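Long-range contacts in CCMAN5 (Cellulosimicrobium cellulans, PDB 2XSG), which hydrolyses mannosides as a calcium-containing glycoside hydrolase of family 92, and probably uncaps mannose-6-phosphate on the glycans of yeast-made lysosomal enzymes: residues 607-612 / 717-722; 689-694 / 749-754. All blocks are in the same frame, centred on the assembly; numbering follows the deposited sequence.

Contact 1 of 2, residues 607-612 / 717-722; sequences TQKWAR and DAFYVQ
Gln608 reaches from helix 604-616 to the start of strand 720-726, joining the helical part of the family 92 catalytic region to the mixed beta-sheet that contains this strand. Its CB rests 3.6 Å from Phe719 O. With CG anti to the carbonyl carbon (chi1 -65°) and a bend at chi2, the chain swings its amide towards the strand. CD then lies 4.0 Å from Val721 CG2. NE2, one of the two tip atoms, is 4.1 Å from Val721 CB. At the other, Val721 N donates to OE1 over 2.8 Å, at an N-H...O angle of 158°. The N-H approaches from above the carbonyl plane, 56° out of it. A glutamine suits this place because it is long enough to bridge helix and strand and brings an acceptor to a buried backbone N-H. At the rim of the Tyr720 ring, the same OE1 lies in the ring plane.

One turn further along the helix, the aliphatic part of Arg612 packs on Phe719, with CG 3.5 Å from Phe719 CB, while its guanidinium is bound by Thr301 among others. Lys609 runs alongside both aromatic side chains before bending at chi3, and its NZ forms a salt bridge with Glu573. Its methylenes thus serve as apolar surface, CG lying 4.0 Å from Phe719 CE1. A water lies 2.7 Å from Gln608 OE1 and bridges it to Val721 O.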
ATOM      1  N   THR A 607      -5.589  23.186  -9.918  1.00  4.43           N
ATOM      2  CA  THR A 607      -5.731  21.823  -9.407  1.00  4.57           C
ATOM      3  C   THR A 607      -5.828  20.854 -10.590  1.00  5.01           C
ATOM      4  O   THR A 607      -5.100  19.858 -10.657  1.00  4.68           O
ATOM      5  CB  THR A 607      -6.933  21.714  -8.431  1.00  4.83           C
ATOM      6  OG1 THR A 607      -6.530  22.186  -7.137  1.00  5.03           O
ATOM      7  CG2 THR A 607      -7.439  20.257  -8.287  1.00  4.07           C
ATOM      8  N   GLN A 608      -6.675  21.194 -11.555  1.00  4.69           N
ATOM      9  CA  GLN A 608      -6.825  20.387 -12.763  1.00  5.02           C
ATOM     10  C   GLN A 608      -5.507  20.219 -13.498  1.00  4.82           C
ATOM     11  O   GLN A 608      -5.144  19.101 -13.873  1.00  4.26           O
ATOM     12  CB  GLN A 608      -7.872  21.009 -13.687  1.00  5.08           C
ATOM     13  CG  GLN A 608      -9.259  20.989 -13.077  1.00  4.56           C
ATOM     14  CD  GLN A 608     -10.099  22.185 -13.487  1.00  6.69           C
ATOM     15  OE1 GLN A 608     -10.022  22.661 -14.624  1.00  7.39           O
ATOM     16  NE2 GLN A 608     -10.908  22.670 -12.562  1.00  6.42           N
ATOM     17  N   LYS A 609      -4.790  21.322 -13.690  1.00  5.18           N
ATOM     18  CA  LYS A 609      -3.482  21.278 -14.344  1.00  5.44           C
ATOM     19  C   LYS A 609      -2.526  20.343 -13.620  1.00  5.14           C
ATOM     20  O   LYS A 609      -1.931  19.446 -14.236  1.00  5.18           O
ATOM     21  CB  LYS A 609      -2.853  22.676 -14.435  1.00  5.41           C
ATOM     22  CG  LYS A 609      -1.530  22.707 -15.235  1.00  7.16           C
ATOM     23  CD  LYS A 609      -0.799  24.075 -15.201  1.00  6.45           C
ATOM     24  CE  LYS A 609      -0.335  24.405 -13.777  1.00  8.21           C
ATOM     25  NZ  LYS A 609       0.531  25.609 -13.718  1.00  5.68           N
ATOM     26  N   TRP A 610      -2.378  20.561 -12.318  1.00  4.82           N
ATOM     27  CA  TRP A 610      -1.410  19.809 -11.524  1.00  5.42           C
ATOM     28  C   TRP A 610      -1.752  18.344 -11.368  1.00  5.90           C
ATOM     29  O   TRP A 610      -0.848  17.498 -11.391  1.00  6.04           O
ATOM     30  CB  TRP A 610      -1.182  20.476 -10.159  1.00  5.65           C
ATOM     31  CG  TRP A 610      -0.289  21.666 -10.324  1.00  6.25           C
ATOM     32  CD1 TRP A 610      -0.631  22.991 -10.189  1.00  5.94           C
ATOM     33  CD2 TRP A 610       1.086  21.641 -10.733  1.00  5.38           C
ATOM     34  NE1 TRP A 610       0.465  23.783 -10.462  1.00  6.23           N
ATOM     35  CE2 TRP A 610       1.529  22.979 -10.793  1.00  5.00           C
ATOM     36  CE3 TRP A 610       2.000  20.609 -11.020  1.00  6.60           C
ATOM     37  CZ2 TRP A 610       2.837  23.316 -11.139  1.00  6.75           C
ATOM     38  CZ3 TRP A 610       3.299  20.944 -11.371  1.00  6.73           C
ATOM     39  CH2 TRP A 610       3.706  22.286 -11.425  1.00  7.78           C
ATOM     40  N   ALA A 611      -3.046  18.046 -11.222  1.00  5.88           N
ATOM     41  CA  ALA A 611      -3.513  16.654 -11.186  1.00  6.31           C
ATOM     42  C   ALA A 611      -3.163  15.923 -12.483  1.00  6.41           C
ATOM     43  O   ALA A 611      -2.550  14.851 -12.450  1.00  6.48           O
ATOM     44  CB  ALA A 611      -5.004  16.576 -10.906  1.00  6.74           C
ATOM     45  N   ARG A 612      -3.514  16.511 -13.623  1.00  5.48           N
ATOM     46  CA  ARG A 612      -3.172  15.888 -14.895  1.00  5.71           C
ATOM     47  C   ARG A 612      -1.649  15.775 -15.084  1.00  5.40           C
ATOM     48  O   ARG A 612      -1.163  14.751 -15.579  1.00  5.68           O
ATOM     49  CB  ARG A 612      -3.840  16.615 -16.073  1.00  5.10           C
ATOM     50  CG  ARG A 612      -3.638  15.937 -17.426  1.00  5.41           C
ATOM     51  CD  ARG A 612      -4.386  14.620 -17.559  1.00  6.48           C
ATOM     52  NE  ARG A 612      -3.947  13.836 -18.723  1.00  6.21           N
ATOM     53  CZ  ARG A 612      -4.748  13.391 -19.693  1.00  5.90           C
ATOM     54  NH1 ARG A 612      -6.055  13.623 -19.658  1.00  5.14           N
ATOM     55  NH2 ARG A 612      -4.243  12.668 -20.694  1.00  6.21           N
ATOM     56  N   ASP A 717      -4.205  17.421 -23.980  1.00  7.91           N
ATOM     57  CA  ASP A 717      -4.117  18.869 -23.931  1.00  7.77           C
ATOM     58  C   ASP A 717      -5.363  19.454 -23.291  1.00  7.01           C
ATOM     59  O   ASP A 717      -5.312  20.529 -22.697  1.00  7.40           O
ATOM     60  CB  ASP A 717      -3.949  19.447 -25.344  1.00  8.17           C
ATOM     61  CG  ASP A 717      -2.606  19.097 -25.976  1.00 10.84           C
ATOM     62  OD1 ASP A 717      -1.553  19.319 -25.344  1.00 10.92           O
ATOM     63  OD2 ASP A 717      -2.608  18.621 -27.132  1.00 13.87           O
ATOM     64  N   ALA A 718      -6.482  18.758 -23.423  1.00  6.05           N
ATOM     65  CA  ALA A 718      -7.749  19.253 -22.894  1.00  5.28           C
ATOM     66  C   ALA A 718      -8.028  18.653 -21.518  1.00  4.70           C
ATOM     67  O   ALA A 718      -8.848  17.747 -21.368  1.00  4.04           O
ATOM     68  CB  ALA A 718      -8.906  18.980 -23.873  1.00  5.44           C
ATOM     69  N   PHE A 719      -7.352  19.192 -20.509  1.00  4.10           N
ATOM     70  CA  PHE A 719      -7.443  18.660 -19.151  1.00  3.86           C
ATOM     71  C   PHE A 719      -8.076  19.647 -18.156  1.00  3.97           C
ATOM     72  O   PHE A 719      -8.047  19.417 -16.950  1.00  3.75           O
ATOM     73  CB  PHE A 719      -6.052  18.198 -18.674  1.00  3.22           C
ATOM     74  CG  PHE A 719      -4.981  19.238 -18.832  1.00  3.95           C
ATOM     75  CD1 PHE A 719      -4.889  20.302 -17.941  1.00  4.35           C
ATOM     76  CD2 PHE A 719      -4.062  19.159 -19.885  1.00  3.62           C
ATOM     77  CE1 PHE A 719      -3.902  21.277 -18.093  1.00  5.28           C
ATOM     78  CE2 PHE A 719      -3.073  20.116 -20.036  1.00  4.96           C
ATOM     79  CZ  PHE A 719      -2.993  21.183 -19.143  1.00  5.74           C
ATOM     80  N   TYR A 720      -8.616  20.756 -18.665  1.00  4.67           N
ATOM     81  CA  TYR A 720      -9.282  21.771 -17.826  1.00  5.07           C
ATOM     82  C   TYR A 720     -10.781  21.605 -17.960  1.00  5.55           C
ATOM     83  O   TYR A 720     -11.296  21.401 -19.068  1.00  5.52           O
ATOM     84  CB  TYR A 720      -8.935  23.197 -18.269  1.00  5.24           C
ATOM     85  CG  TYR A 720      -7.495  23.648 -18.075  1.00  6.67           C
ATOM     86  CD1 TYR A 720      -7.009  23.951 -16.809  1.00  6.37           C
ATOM     87  CD2 TYR A 720      -6.639  23.802 -19.162  1.00  7.96           C
ATOM     88  CE1 TYR A 720      -5.721  24.363 -16.622  1.00  6.51           C
ATOM     89  CE2 TYR A 720      -5.319  24.226 -18.986  1.00  7.73           C
ATOM     90  CZ  TYR A 720      -4.878  24.518 -17.701  1.00  8.26           C
ATOM     91  OH  TYR A 720      -3.586  24.939 -17.476  1.00  7.74           O
ATOM     92  N   VAL A 721     -11.489  21.696 -16.834  1.00  5.85           N
ATOM     93  CA  VAL A 721     -12.951  21.634 -16.834  1.00  6.16           C
ATOM     94  C   VAL A 721     -13.508  22.973 -17.316  1.00  7.12           C
ATOM     95  O   VAL A 721     -13.059  24.011 -16.868  1.00  6.45           O
ATOM     96  CB  VAL A 721     -13.503  21.261 -15.448  1.00  6.12           C
ATOM     97  CG1 VAL A 721     -15.026  21.319 -15.430  1.00  5.73           C
ATOM     98  CG2 VAL A 721     -12.996  19.866 -15.041  1.00  5.10           C
ATOM     99  N   GLN A 722     -14.444  22.933 -18.270  1.00  8.00           N
ATOM    100  CA  GLN A 722     -15.073  24.151 -18.806  1.00  8.68           C
ATOM    101  C   GLN A 722     -16.450  24.364 -18.198  1.00  8.92           C
ATOM    102  O   GLN A 722     -16.885  25.493 -18.022  1.00  8.96           O
ATOM    103  CB  GLN A 722     -15.212  24.073 -20.334  1.00  8.57           C
ATOM    104  CG  GLN A 722     -13.928  23.719 -21.053  1.00  9.81           C
ATOM    105  CD  GLN A 722     -12.793  24.723 -20.795  1.00 12.18           C
ATOM    106  OE1 GLN A 722     -11.739  24.370 -20.235  1.00 13.94           O
ATOM    107  NE2 GLN A 722     -12.997  25.964 -21.211  1.00  8.05           N
TER
HETATM  108  O   HOH W   1     -10.677  25.111 -15.652  1.00  5.49           O

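Contact 2 of 2, residues 689-694 / 749-754; sequences VGSPFF and FRMGEQ
Phe749 packs its ring against Val689 CG1 and Pro692 CG, joining strand 746-752 of the mixed beta-sheet to the loop that links strands 686-689 and 696-700. Two parts of the ring are used: CZ meets Val689 CG1 at 3.8 Å, and CD2 meets Pro692 CG at 3.6 Å. The valine comes towards the phenylalanine head-on, whereas the proline crosses it at about a right angle. CG of Phe749 stands anti to the carbonyl carbon (chi1 -64°), which carries the ring off the strand to the loop. A flat, wide side chain suits this place, since it can touch two loop residues at once; the rigid proline offers it a compact apolar CG. Replacing Phe749 with an alanine would probably open a gap beneath the strand and leave Val689 CG1 and Pro692 CG without their apolar partner.

Met751, two residues on, also points at the loop. Its chain bends at chi2 and chi3, a course that an unbranched, flexible thioether takes easily. Ser691 is small and polar, and its hydroxyl is hydrogen-bonded to Phe719 O of the adjoining chain segment. The methyl of Met751 settles beside that hydroxyl, CE lying 4.0 Å from Ser691 OG.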
ATOM      1  N   VAL A 689     -12.707  17.557  -6.634  1.00  5.48           N
ATOM      2  CA  VAL A 689     -12.697  17.365  -8.077  1.00  5.79           C
ATOM      3  C   VAL A 689     -11.326  17.722  -8.637  1.00  6.54           C
ATOM      4  O   VAL A 689     -10.750  18.762  -8.283  1.00  6.78           O
ATOM      5  CB  VAL A 689     -13.797  18.206  -8.764  1.00  6.18           C
ATOM      6  CG1 VAL A 689     -13.592  18.245 -10.278  1.00  5.15           C
ATOM      7  CG2 VAL A 689     -15.177  17.635  -8.431  1.00  5.54           C
ATOM      8  N   GLY A 690     -10.797  16.842  -9.491  1.00  6.45           N
ATOM      9  CA  GLY A 690      -9.519  17.087 -10.170  1.00  6.69           C
ATOM     10  C   GLY A 690      -9.676  17.205 -11.675  1.00  6.67           C
ATOM     11  O   GLY A 690     -10.496  17.992 -12.158  1.00  6.55           O
ATOM     12  N   SER A 691      -8.894  16.413 -12.406  1.00  6.80           N
ATOM     13  CA  SER A 691      -8.947  16.378 -13.862  1.00  7.27           C
ATOM     14  C   SER A 691      -9.131  14.939 -14.346  1.00  7.25           C
ATOM     15  O   SER A 691      -8.143  14.247 -14.617  1.00  7.33           O
ATOM     16  CB  SER A 691      -7.668  16.999 -14.442  1.00  7.44           C
ATOM     17  OG  SER A 691      -7.663  16.972 -15.865  1.00  8.73           O
ATOM     18  N   PRO A 692     -10.396  14.470 -14.444  1.00  7.03           N
ATOM     19  CA  PRO A 692     -10.629  13.090 -14.893  1.00  6.85           C
ATOM     20  C   PRO A 692      -9.888  12.797 -16.196  1.00  6.38           C
ATOM     21  O   PRO A 692      -9.958  13.603 -17.133  1.00  6.46           O
ATOM     22  CB  PRO A 692     -12.150  13.009 -15.123  1.00  6.95           C
ATOM     23  CG  PRO A 692     -12.745  14.238 -14.545  1.00  7.37           C
ATOM     24  CD  PRO A 692     -11.646  15.205 -14.155  1.00  7.71           C
ATOM     25  N   PHE A 693      -9.194  11.657 -16.253  1.00  6.02           N
ATOM     26  CA  PHE A 693      -8.323  11.323 -17.391  1.00  6.34           C
ATOM     27  C   PHE A 693      -9.068  10.830 -18.614  1.00  6.15           C
ATOM     28  O   PHE A 693      -8.597  11.024 -19.724  1.00  5.89           O
ATOM     29  CB  PHE A 693      -7.315  10.205 -17.061  1.00  6.44           C
ATOM     30  CG  PHE A 693      -6.399  10.480 -15.901  1.00  5.28           C
ATOM     31  CD1 PHE A 693      -6.400  11.700 -15.228  1.00  4.45           C
ATOM     32  CD2 PHE A 693      -5.482   9.503 -15.523  1.00  3.54           C
ATOM     33  CE1 PHE A 693      -5.541  11.919 -14.174  1.00  5.70           C
ATOM     34  CE2 PHE A 693      -4.621   9.707 -14.462  1.00  4.58           C
ATOM     35  CZ  PHE A 693      -4.644  10.921 -13.786  1.00  5.56           C
ATOM     36  N   PHE A 694     -10.189  10.147 -18.406  1.00  5.99           N
ATOM     37  CA  PHE A 694     -10.801   9.347 -19.472  1.00  6.87           C
ATOM     38  C   PHE A 694     -12.155   9.871 -19.934  1.00  7.03           C
ATOM     39  O   PHE A 694     -12.873  10.529 -19.173  1.00  7.11           O
ATOM     40  CB  PHE A 694     -10.913   7.884 -19.032  1.00  6.88           C
ATOM     41  CG  PHE A 694      -9.599   7.284 -18.585  1.00  7.02           C
ATOM     42  CD1 PHE A 694      -8.539   7.158 -19.467  1.00  8.15           C
ATOM     43  CD2 PHE A 694      -9.422   6.851 -17.285  1.00  7.48           C
ATOM     44  CE1 PHE A 694      -7.320   6.604 -19.049  1.00  8.90           C
ATOM     45  CE2 PHE A 694      -8.209   6.299 -16.860  1.00  5.38           C
ATOM     46  CZ  PHE A 694      -7.168   6.169 -17.742  1.00  6.72           C
ATOM     47  N   PHE A 749     -18.389  16.098 -17.147  1.00  8.99           N
ATOM     48  CA  PHE A 749     -17.575  17.285 -17.360  1.00  9.99           C
ATOM     49  C   PHE A 749     -17.401  17.615 -18.843  1.00 10.21           C
ATOM     50  O   PHE A 749     -17.359  16.717 -19.675  1.00 11.20           O
ATOM     51  CB  PHE A 749     -16.205  17.123 -16.705  1.00  9.56           C
ATOM     52  CG  PHE A 749     -16.259  16.997 -15.219  1.00 10.07           C
ATOM     53  CD1 PHE A 749     -16.569  18.100 -14.424  1.00  8.43           C
ATOM     54  CD2 PHE A 749     -15.996  15.779 -14.606  1.00  8.30           C
ATOM     55  CE1 PHE A 749     -16.620  17.982 -13.042  1.00  9.12           C
ATOM     56  CE2 PHE A 749     -16.052  15.653 -13.236  1.00  8.51           C
ATOM     57  CZ  PHE A 749     -16.356  16.754 -12.444  1.00  8.05           C
ATOM     58  N   ARG A 750     -17.314  18.903 -19.158  1.00 10.30           N
ATOM     59  CA  ARG A 750     -16.920  19.362 -20.493  1.00 11.09           C
ATOM     60  C   ARG A 750     -15.482  19.869 -20.377  1.00  9.87           C
ATOM     61  O   ARG A 750     -15.201  20.797 -19.614  1.00  9.51           O
ATOM     62  CB  ARG A 750     -17.872  20.473 -20.979  1.00 11.87           C
ATOM     63  CG  ARG A 750     -17.713  20.913 -22.449  1.00 17.10           C
ATOM     64  CD  ARG A 750     -18.724  22.036 -22.830  1.00 23.45           C
ATOM     65  NE  ARG A 750     -20.112  21.656 -22.525  1.00 28.09           N
ATOM     66  CZ  ARG A 750     -21.189  22.434 -22.679  1.00 30.24           C
ATOM     67  NH1 ARG A 750     -21.086  23.680 -23.147  1.00 30.82           N
ATOM     68  NH2 ARG A 750     -22.392  21.957 -22.356  1.00 30.72           N
ATOM     69  N   MET A 751     -14.566  19.239 -21.109  1.00  9.54           N
ATOM     70  CA  MET A 751     -13.133  19.561 -21.013  1.00  8.36           C
ATOM     71  C   MET A 751     -12.672  20.476 -22.135  1.00  8.95           C
ATOM     72  O   MET A 751     -13.295  20.530 -23.192  1.00  8.99           O
ATOM     73  CB  MET A 751     -12.308  18.284 -21.022  1.00  8.41           C
ATOM     74  CG  MET A 751     -12.779  17.224 -20.052  1.00  7.45           C
ATOM     75  SD  MET A 751     -12.747  17.784 -18.332  1.00  7.68           S
ATOM     76  CE  MET A 751     -11.009  17.809 -17.936  1.00 10.18           C
ATOM     77  N   GLY A 752     -11.573  21.190 -21.908  1.00  8.70           N
ATOM     78  CA  GLY A 752     -11.025  22.105 -22.908  1.00  8.95           C
ATOM     79  C   GLY A 752      -9.555  22.370 -22.647  1.00  9.15           C
ATOM     80  O   GLY A 752      -9.007  21.987 -21.608  1.00  9.21           O
ATOM     81  N   GLU A 753      -8.918  23.044 -23.586  1.00  9.81           N
ATOM     82  CA  GLU A 753      -7.477  23.200 -23.576  1.00 10.36           C
ATOM     83  C   GLU A 753      -7.013  24.438 -22.798  1.00 10.33           C
ATOM     84  O   GLU A 753      -5.810  24.613 -22.578  1.00  9.40           O
ATOM     85  CB  GLU A 753      -6.945  23.210 -25.015  1.00 11.05           C
ATOM     86  CG  GLU A 753      -7.082  21.844 -25.693  1.00 12.54           C
ATOM     87  CD  GLU A 753      -6.436  21.770 -27.062  1.00 15.73           C
ATOM     88  OE1 GLU A 753      -5.502  22.557 -27.333  1.00 14.73           O
ATOM     89  OE2 GLU A 753      -6.854  20.898 -27.863  1.00 16.12           O
ATOM     90  N   GLN A 754      -7.964  25.278 -22.387  1.00 10.03           N
ATOM     91  CA  GLN A 754      -7.651  26.488 -21.630  1.00 10.20           C
ATOM     92  C   GLN A 754      -8.299  26.476 -20.255  1.00  9.49           C
ATOM     93  O   GLN A 754      -9.367  25.908 -20.096  1.00  9.00           O
ATOM     94  CB  GLN A 754      -8.108  27.745 -22.395  1.00 11.06           C
ATOM     95  CG  GLN A 754      -7.925  27.703 -23.920  1.00 13.06           C
ATOM     96  CD  GLN A 754      -6.471  27.643 -24.329  1.00 16.61           C
ATOM     97  OE1 GLN A 754      -5.595  28.146 -23.619  1.00 17.23           O
ATOM     98  NE2 GLN A 754      -6.199  27.034 -25.493  1.00 18.38           N
TER

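Overall arrangement
Both contacts are buried and serve the same mixed sheet, whose strands 720-726 and 746-752 are antiparallel neighbours; their centres lie about 5 Å apart. Contact 1 sets helix 604-616 against the start of one strand, and contact 2 sets the 689-694 loop against the next. Their chemistry differs: contact 1 combines a side-chain-to-backbone hydrogen bond and a water with packing by the aliphatic parts of charged residues, whereas contact 2 is chiefly apolar. Backbone hydrogen bonding between Gln722 and Arg750 joins the two strands, while Val721 packs on both Phe749 and Met751. Along the chain their segments alternate, so the contacts interlock.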